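Local coordinates for protein beta sliding clamp (Borrelia burgdorferi, PDB 6DJ8) that probably forms a ring-shaped head-to-tail homodimer around DNA that tethers DNA polymerases and other proteins to it, giving processive replication, at residues V238-K241 and K246-V249; F169-D174 and V220-F225; I153-K158 and T208-E213. One frame throughout, in Å; residues are numbered along the deposited sequence.

Interaction 1 of 3, residues V238-K241 and K246-V249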
loop_
_atom_site.group_PDB
_atom_site.type_symbol
_atom_site.label_atom_id
_atom_site.label_comp_id
_atom_site.label_asym_id
_atom_site.label_seq_id
_atom_site.Cartn_x
_atom_site.Cartn_y
_atom_site.Cartn_z
ATOM N N VAL A 238 -32.708 -5.382 4.789
ATOM C CA VAL A 238 -32.066 -6.613 4.336
ATOM C C VAL A 238 -32.839 -7.801 4.901
ATOM O O VAL A 238 -33.133 -7.835 6.102
ATOM C CB VAL A 238 -30.574 -6.675 4.738
ATOM C CG1 VAL A 238 -30.376 -6.250 6.176
ATOM C CG2 VAL A 238 -30.018 -8.086 4.509
ATOM N N LYS A 239 -33.168 -8.764 4.038
ATOM C CA LYS A 239 -33.883 -9.975 4.425
ATOM C C LYS A 239 -32.853 -11.076 4.605
ATOM O O LYS A 239 -31.994 -11.273 3.742
ATOM C CB LYS A 239 -34.889 -10.412 3.352
ATOM C CG LYS A 239 -35.978 -9.414 3.026
ATOM C CD LYS A 239 -36.951 -9.984 1.994
ATOM C CE LYS A 239 -37.938 -8.927 1.511
ATOM N NZ LYS A 239 -39.051 -8.641 2.432
ATOM N N ILE A 240 -32.916 -11.761 5.734
ATOM C CA ILE A 240 -32.042 -12.884 6.035
ATOM C C ILE A 240 -32.916 -14.110 6.215
ATOM O O ILE A 240 -33.949 -14.036 6.885
ATOM C CB ILE A 240 -31.193 -12.595 7.294
ATOM C CG1 ILE A 240 -30.163 -11.506 6.982
ATOM C CG2 ILE A 240 -30.561 -13.863 7.842
ATOM C CD1 ILE A 240 -29.602 -10.825 8.231
ATOM N N LYS A 241 -32.505 -15.233 5.630
ATOM C CA LYS A 241 -33.279 -16.467 5.693
ATOM C C LYS A 241 -32.357 -17.637 5.993
ATOM O O LYS A 241 -31.186 -17.630 5.612
ATOM C CB LYS A 241 -34.034 -16.733 4.383
ATOM C CG LYS A 241 -35.080 -15.682 4.030
ATOM C CD LYS A 241 -35.706 -15.978 2.667
ATOM C CE LYS A 241 -36.601 -14.845 2.187
ATOM N NZ LYS A 241 -37.555 -14.419 3.239
ATOM N N LYS A 246 -28.681 -24.138 4.514
ATOM C CA LYS A 246 -28.179 -22.953 3.835
ATOM C C LYS A 246 -28.609 -21.671 4.535
ATOM O O LYS A 246 -29.577 -21.625 5.298
ATOM C CB LYS A 246 -28.604 -22.937 2.349
ATOM C CG LYS A 246 -29.906 -22.224 2.034
ATOM C CD LYS A 246 -30.145 -22.218 0.518
ATOM C CE LYS A 246 -31.453 -21.541 0.121
ATOM N NZ LYS A 246 -31.412 -20.063 0.278
ATOM N N PHE A 247 -27.837 -20.625 4.254
ATOM C CA PHE A 247 -28.046 -19.276 4.742
ATOM C C PHE A 247 -28.224 -18.374 3.527
ATOM O O PHE A 247 -27.522 -18.532 2.524
ATOM C CB PHE A 247 -26.833 -18.852 5.583
ATOM C CG PHE A 247 -26.807 -17.406 5.961
ATOM C CD1 PHE A 247 -27.571 -16.942 7.028
ATOM C CD2 PHE A 247 -25.983 -16.518 5.290
ATOM C CE1 PHE A 247 -27.537 -15.623 7.407
ATOM C CE2 PHE A 247 -25.933 -15.190 5.666
ATOM C CZ PHE A 247 -26.716 -14.733 6.730
ATOM N N TYR A 248 -29.171 -17.446 3.604
ATOM C CA TYR A 248 -29.562 -16.672 2.435
ATOM C C TYR A 248 -29.777 -15.230 2.852
ATOM O O TYR A 248 -30.339 -14.965 3.914
ATOM C CB TYR A 248 -30.840 -17.245 1.789
ATOM C CG TYR A 248 -31.444 -16.412 0.667
ATOM C CD1 TYR A 248 -30.952 -16.494 -0.637
ATOM C CD2 TYR A 248 -32.534 -15.571 0.904
ATOM C CE1 TYR A 248 -31.513 -15.748 -1.665
ATOM C CE2 TYR A 248 -33.102 -14.824 -0.122
ATOM C CZ TYR A 248 -32.588 -14.919 -1.402
ATOM O OH TYR A 248 -33.139 -14.182 -2.424
ATOM N N VAL A 249 -29.312 -14.300 2.023
ATOM C CA VAL A 249 -29.412 -12.872 2.310
ATOM C C VAL A 249 -29.811 -12.160 1.032
ATOM O O VAL A 249 -29.302 -12.474 -0.052
ATOM C CB VAL A 249 -28.092 -12.295 2.845
ATOM C CG1 VAL A 249 -28.186 -10.793 2.978
ATOM C CG2 VAL A 249 -27.783 -12.893 4.164
#
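K241 and Y248 pair across the two strands in the hydrogen-bonded antiparallel manner: K241 N reaches Y248 O at 2.8 Å and Y248 N reaches K241 O at 2.9 Å. The short strands run at 170° to one another. The two side chains lie alongside and point the same way. The Y248 ring is swung anti to its backbone N (chi1 172°), which sets its CD2–CE2 side against the lysine methylenes, with K241 CD 3.7 Å from Y248 CD2. Only the aliphatic part of K241 packs here, since its amine leads away; the far end of Y248 is held by a hydrogen bond from OH to E250.

The other face carries V238, I240, F247 and V249 and is wholly apolar. I240 and V249 form the non-hydrogen-bonded pair, with side chains again alongside: I240 CG1 lies 3.9 Å from V249 CG2. I240's remaining branch, CG2, approaches the F247 ring obliquely, 3.5 Å from CE1. V249 likewise divides its methyls, CG2 going to I240 and CG1 to V238 CG2 at 3.6 Å, the two valines crossing at a slant.

This beta hairpin, strands 237-242 and 246-251, is flanked in its sheet by strands 151-156 and 254-259. F160 of helix 157-167 packs on V238 and I240, while the F247 ring meets that of F225 from helix 223-231.

Interaction 2 of 3, residues F169-D174 and V220-F225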
loop_
_atom_site.group_PDB
_atom_site.type_symbol
_atom_site.label_atom_id
_atom_site.label_comp_id
_atom_site.label_asym_id
_atom_site.label_seq_id
_atom_site.Cartn_x
_atom_site.Cartn_y
_atom_site.Cartn_z
ATOM N N PHE A 169 -14.874 -10.070 13.174
ATOM C CA PHE A 169 -13.444 -10.149 13.472
ATOM C C PHE A 169 -13.111 -11.190 14.533
ATOM O O PHE A 169 -11.973 -11.671 14.574
ATOM C CB PHE A 169 -12.919 -8.768 13.903
ATOM C CG PHE A 169 -13.295 -8.383 15.321
ATOM C CD1 PHE A 169 -14.474 -7.699 15.579
ATOM C CD2 PHE A 169 -12.453 -8.701 16.391
ATOM C CE1 PHE A 169 -14.825 -7.334 16.907
ATOM C CE2 PHE A 169 -12.770 -8.329 17.693
ATOM C CZ PHE A 169 -13.972 -7.658 17.955
ATOM N N SER A 170 -14.069 -11.561 15.393
ATOM C CA SER A 170 -13.784 -12.517 16.458
ATOM C C SER A 170 -13.794 -13.973 16.012
ATOM O O SER A 170 -13.295 -14.834 16.754
ATOM C CB SER A 170 -14.813 -12.387 17.587
ATOM O OG SER A 170 -14.562 -11.262 18.386
ATOM N N ALA A 171 -14.393 -14.296 14.867
ATOM C CA ALA A 171 -14.448 -15.696 14.474
ATOM C C ALA A 171 -13.041 -16.198 14.201
ATOM O O ALA A 171 -12.145 -15.429 13.842
ATOM C CB ALA A 171 -15.339 -15.883 13.238
ATOM N N HIS A 172 -12.834 -17.493 14.406
ATOM C CA HIS A 172 -11.550 -18.066 14.049
ATOM C C HIS A 172 -11.291 -17.859 12.553
ATOM O O HIS A 172 -12.208 -17.921 11.726
ATOM C CB HIS A 172 -11.511 -19.550 14.406
ATOM C CG HIS A 172 -10.128 -20.086 14.540
ATOM N ND1 HIS A 172 -9.300 -20.290 13.461
ATOM C CD2 HIS A 172 -9.398 -20.392 15.638
ATOM C CE1 HIS A 172 -8.126 -20.724 13.886
ATOM N NE2 HIS A 172 -8.160 -20.793 15.205
ATOM N N LEU A 173 -10.041 -17.548 12.223
ATOM C CA LEU A 173 -9.658 -17.194 10.863
ATOM C C LEU A 173 -9.390 -18.401 9.961
ATOM O O LEU A 173 -9.286 -18.229 8.745
ATOM C CB LEU A 173 -8.438 -16.277 10.919
ATOM C CG LEU A 173 -8.746 -14.883 11.467
ATOM C CD1 LEU A 173 -7.483 -14.059 11.621
ATOM C CD2 LEU A 173 -9.701 -14.180 10.529
ATOM N N ASP A 174 -9.187 -19.591 10.525
ATOM C CA ASP A 174 -8.892 -20.799 9.755
ATOM C C ASP A 174 -10.206 -21.449 9.309
ATOM O O ASP A 174 -10.948 -21.988 10.134
ATOM C CB ASP A 174 -8.067 -21.765 10.606
ATOM C CG ASP A 174 -7.710 -23.065 9.875
ATOM O OD1 ASP A 174 -8.093 -23.254 8.700
ATOM O OD2 ASP A 174 -7.056 -23.923 10.504
ATOM N N VAL A 220 -22.877 -20.113 10.583
ATOM C CA VAL A 220 -22.631 -19.560 9.250
ATOM C C VAL A 220 -21.151 -19.217 9.126
ATOM O O VAL A 220 -20.635 -18.453 9.947
ATOM C CB VAL A 220 -23.483 -18.307 8.997
ATOM C CG1 VAL A 220 -23.243 -17.795 7.573
ATOM C CG2 VAL A 220 -24.961 -18.614 9.231
ATOM N N PRO A 221 -20.452 -19.721 8.117
ATOM C CA PRO A 221 -19.036 -19.368 7.953
ATOM C C PRO A 221 -18.874 -17.864 7.884
ATOM O O PRO A 221 -19.686 -17.159 7.282
ATOM C CB PRO A 221 -18.633 -20.046 6.639
ATOM C CG PRO A 221 -19.607 -21.195 6.501
ATOM C CD PRO A 221 -20.899 -20.608 7.024
ATOM N N VAL A 222 -17.837 -17.363 8.560
ATOM C CA VAL A 222 -17.703 -15.925 8.686
ATOM C C VAL A 222 -17.444 -15.253 7.332
ATOM O O VAL A 222 -17.757 -14.069 7.173
ATOM C CB VAL A 222 -16.603 -15.576 9.711
ATOM C CG1 VAL A 222 -15.184 -15.959 9.182
ATOM C CG2 VAL A 222 -16.681 -14.089 10.058
ATOM N N LYS A 223 -16.900 -15.964 6.347
ATOM C CA LYS A 223 -16.479 -15.274 5.118
ATOM C C LYS A 223 -17.624 -14.477 4.503
ATOM O O LYS A 223 -17.431 -13.325 4.091
ATOM C CB LYS A 223 -15.912 -16.260 4.098
ATOM C CG LYS A 223 -15.512 -15.608 2.762
ATOM C CD LYS A 223 -14.929 -16.617 1.799
ATOM C CE LYS A 223 -14.449 -15.944 0.492
ATOM N NZ LYS A 223 -13.964 -16.977 -0.470
ATOM N N ILE A 224 -18.845 -15.037 4.503
ATOM C CA ILE A 224 -19.943 -14.303 3.877
ATOM C C ILE A 224 -20.189 -12.976 4.583
ATOM O O ILE A 224 -20.601 -11.998 3.946
ATOM C CB ILE A 224 -21.238 -15.148 3.800
ATOM C CG1 ILE A 224 -22.209 -14.472 2.823
ATOM C CG2 ILE A 224 -21.885 -15.289 5.180
ATOM C CD1 ILE A 224 -23.433 -15.300 2.489
ATOM N N PHE A 225 -19.909 -12.892 5.892
ATOM C CA PHE A 225 -20.131 -11.625 6.576
ATOM C C PHE A 225 -19.060 -10.601 6.220
ATOM O O PHE A 225 -19.364 -9.415 6.076
ATOM C CB PHE A 225 -20.217 -11.852 8.092
ATOM C CG PHE A 225 -21.385 -12.712 8.461
ATOM C CD1 PHE A 225 -22.668 -12.200 8.396
ATOM C CD2 PHE A 225 -21.219 -14.055 8.743
ATOM C CE1 PHE A 225 -23.773 -13.007 8.673
ATOM C CE2 PHE A 225 -22.305 -14.852 9.022
ATOM C CZ PHE A 225 -23.591 -14.324 8.983
#
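A171 presses its single methyl onto V222, and that is the tight part of this small contact, which buries 107 Å² in all. A171 CB lies 3.8 Å from V222 CB, 3.9 Å from V222 CG2 and 4.1 Å from V222 CG1, so the methyl meets the branch point with both arms close by. The torsion explains this: V222 holds CG2 anti to its backbone N and CG1 between N and the carbonyl carbon (chi1 69°), which turns the fork to the alanine. Both residues are buried.

The valine sits where strand 218-221 gives way to helix 223-231, and V222 O accepts a bond from F225 N. The alanine belongs to the loop after helix 157-167, so the contact sets the loop leaving that helix beside the start of helix 223-231 in the central domain. N181 lies by both segments, bonding to the backbone of H172 and V222.

Beyond A171 the packing thins out. H172 O comes only to 4.4 Å from V222 CG1, and the H172 ring leads away to accept D174 N at ND1, 3.0 Å off, in the ring plane and nearly straight at 166°. L173, next along this looser side, is exposed in the assembly, although a crystal neighbour touches it.

Interaction 3 of 3, residues I153-K158 and T208-E213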
loop_
_atom_site.group_PDB
_atom_site.type_symbol
_atom_site.label_atom_id
_atom_site.label_comp_id
_atom_site.label_asym_id
_atom_site.label_seq_id
_atom_site.Cartn_x
_atom_site.Cartn_y
_atom_site.Cartn_z
ATOM N N ILE A 153 -35.846 -13.191 8.835
ATOM C CA ILE A 153 -36.055 -11.875 9.427
ATOM C C ILE A 153 -35.717 -10.814 8.393
ATOM O O ILE A 153 -35.012 -11.069 7.416
ATOM C CB ILE A 153 -35.191 -11.616 10.679
ATOM C CG1 ILE A 153 -33.730 -11.925 10.373
ATOM C CG2 ILE A 153 -35.699 -12.418 11.860
ATOM C CD1 ILE A 153 -32.777 -11.364 11.397
ATOM N N GLU A 154 -36.245 -9.614 8.618
ATOM C CA GLU A 154 -35.901 -8.447 7.816
ATOM C C GLU A 154 -35.469 -7.359 8.786
ATOM O O GLU A 154 -36.225 -6.993 9.687
ATOM C CB GLU A 154 -37.098 -8.002 6.942
ATOM C CG GLU A 154 -36.809 -6.817 6.016
ATOM C CD GLU A 154 -37.872 -6.604 4.931
ATOM O OE1 GLU A 154 -38.960 -7.212 4.998
ATOM O OE2 GLU A 154 -37.604 -5.827 3.989
ATOM N N ILE A 155 -34.282 -6.801 8.577
ATOM C CA ILE A 155 -33.718 -5.837 9.507
ATOM C C ILE A 155 -33.068 -4.714 8.722
ATOM O O ILE A 155 -32.825 -4.815 7.519
ATOM C CB ILE A 155 -32.688 -6.453 10.470
ATOM C CG1 ILE A 155 -31.513 -7.035 9.694
ATOM C CG2 ILE A 155 -33.322 -7.533 11.314
ATOM C CD1 ILE A 155 -30.411 -7.564 10.601
ATOM N N LYS A 156 -32.802 -3.622 9.417
ATOM C CA LYS A 156 -32.210 -2.481 8.753
ATOM C C LYS A 156 -30.777 -2.814 8.372
ATOM O O LYS A 156 -30.045 -3.481 9.112
ATOM C CB LYS A 156 -32.257 -1.251 9.673
ATOM N N GLN A 157 -30.401 -2.409 7.167
ATOM C CA GLN A 157 -29.041 -2.650 6.723
ATOM C C GLN A 157 -28.043 -2.037 7.698
ATOM O O GLN A 157 -27.057 -2.681 8.079
ATOM C CB GLN A 157 -28.855 -2.082 5.321
ATOM C CG GLN A 157 -29.319 -3.018 4.239
ATOM C CD GLN A 157 -28.965 -2.488 2.880
ATOM O OE1 GLN A 157 -27.848 -2.058 2.655
ATOM N NE2 GLN A 157 -29.925 -2.502 1.971
ATOM N N LYS A 158 -28.302 -0.799 8.131
ATOM C CA LYS A 158 -27.387 -0.115 9.038
ATOM C C LYS A 158 -27.147 -0.929 10.308
ATOM O O LYS A 158 -26.004 -1.073 10.757
ATOM C CB LYS A 158 -27.946 1.269 9.370
ATOM C CG LYS A 158 -27.169 2.034 10.423
ATOM C CD LYS A 158 -27.480 3.530 10.357
ATOM C CE LYS A 158 -27.315 4.213 11.711
ATOM N NZ LYS A 158 -28.349 3.754 12.692
ATOM N N THR A 208 -29.632 -8.839 19.615
ATOM C CA THR A 208 -30.440 -7.920 18.832
ATOM C C THR A 208 -31.731 -7.648 19.573
ATOM O O THR A 208 -31.966 -8.160 20.669
ATOM C CB THR A 208 -30.766 -8.472 17.445
ATOM O OG1 THR A 208 -31.680 -9.574 17.581
ATOM C CG2 THR A 208 -29.509 -8.912 16.725
ATOM N N GLU A 209 -32.575 -6.818 18.973
ATOM C CA GLU A 209 -33.929 -6.612 19.467
ATOM C C GLU A 209 -34.962 -7.450 18.717
ATOM O O GLU A 209 -36.158 -7.328 18.993
ATOM C CB GLU A 209 -34.298 -5.125 19.422
ATOM C CG GLU A 209 -33.457 -4.250 20.364
ATOM C CD GLU A 209 -33.505 -4.698 21.827
ATOM O OE1 GLU A 209 -34.493 -5.348 22.241
ATOM O OE2 GLU A 209 -32.547 -4.391 22.568
ATOM N N VAL A 210 -34.529 -8.301 17.790
ATOM C CA VAL A 210 -35.454 -9.042 16.940
ATOM C C VAL A 210 -35.981 -10.248 17.712
ATOM O O VAL A 210 -35.209 -11.045 18.261
ATOM C CB VAL A 210 -34.764 -9.475 15.635
ATOM C CG1 VAL A 210 -35.751 -10.168 14.717
ATOM C CG2 VAL A 210 -34.139 -8.275 14.929
ATOM N N ILE A 211 -37.300 -10.382 17.769
ATOM C CA ILE A 211 -37.943 -11.508 18.435
ATOM C C ILE A 211 -38.229 -12.581 17.397
ATOM O O ILE A 211 -38.815 -12.300 16.344
ATOM C CB ILE A 211 -39.233 -11.077 19.148
ATOM C CG1 ILE A 211 -38.899 -10.363 20.459
ATOM C CG2 ILE A 211 -40.139 -12.283 19.390
ATOM C CD1 ILE A 211 -39.232 -8.890 20.446
ATOM N N VAL A 212 -37.801 -13.805 17.686
ATOM C CA VAL A 212 -37.946 -14.930 16.774
ATOM C C VAL A 212 -38.673 -16.042 17.526
ATOM O O VAL A 212 -38.208 -16.497 18.579
ATOM C CB VAL A 212 -36.588 -15.412 16.240
ATOM C CG1 VAL A 212 -36.785 -16.568 15.288
ATOM C CG2 VAL A 212 -35.845 -14.265 15.548
ATOM N N GLU A 213 -39.826 -16.460 16.998
ATOM C CA GLU A 213 -40.585 -17.525 17.639
ATOM C C GLU A 213 -39.983 -18.895 17.346
ATOM O O GLU A 213 -40.051 -19.794 18.191
ATOM C CB GLU A 213 -42.052 -17.462 17.206
ATOM C CG GLU A 213 -42.714 -16.089 17.415
ATOM C CD GLU A 213 -42.855 -15.685 18.886
ATOM O OE1 GLU A 213 -42.738 -16.559 19.772
ATOM O OE2 GLU A 213 -43.093 -14.484 19.152
#
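V210 pushes its two methyls up against I153 and I155, one to each: V210 CG1 lies 3.6 Å from I153 CG2, and V210 CG2 lies 3.8 Å from I155 CG2. The valine is thus a forked bump set against a pair of isoleucine methyls two residues apart on one strand. The fit is reciprocal, because I153 CG2 also reaches V212 CG2 at 4.1 Å and so projects toward the dip between V210 and V212. Alternation along both segments accounts for this match: I153 and I155 point across the contact while E154 points away, and V210 and V212 do so while I211 turns from it.

Both isoleucines use the same torsion, with CG2 anti to the carbonyl carbon (chi1 51° for I153), and this brings the short branch forward. I153 meets V210 at a slant, whereas I155 and V210 cross at about a right angle. With 8.1 Å between I153 CA and V210 CA, it is side chains that fill the gap. At the corner before V210, an ST turn shapes the backbone, T208 OG1 accepting V210 N at 3.1 Å; the same hydroxyl is also hydrogen-bonded to L193 O.

Strand 151-156 is paired with strand 237-242 and runs straight into helix 157-167. On the other side, V210 bonds through its backbone to L193 of strand 192-198, a residue that also touches the I153 side chain.

In the fold
All three contacts belong to the central domain. Along the chain, interactions 2 and 3 cross, their segments alternating, and interaction 1 follows both. Interactions 1 and 3 have centres about 12 Å apart and share a sheet, since strand 151-156 pairs with strand 237-242 through I240 N to I153 O and V238 N to I155 O, both 2.8 Å. Interaction 2 is centred about 16 Å from interaction 1, yet they touch where F247 packs on V220 and I224. Interactions 2 and 3, centres about 20 Å apart, do not touch, but both reach the sheet holding strands 202-211 and 218-221. Interaction 3 brings together side chains from two sheets, each continuing into a neighbouring domain.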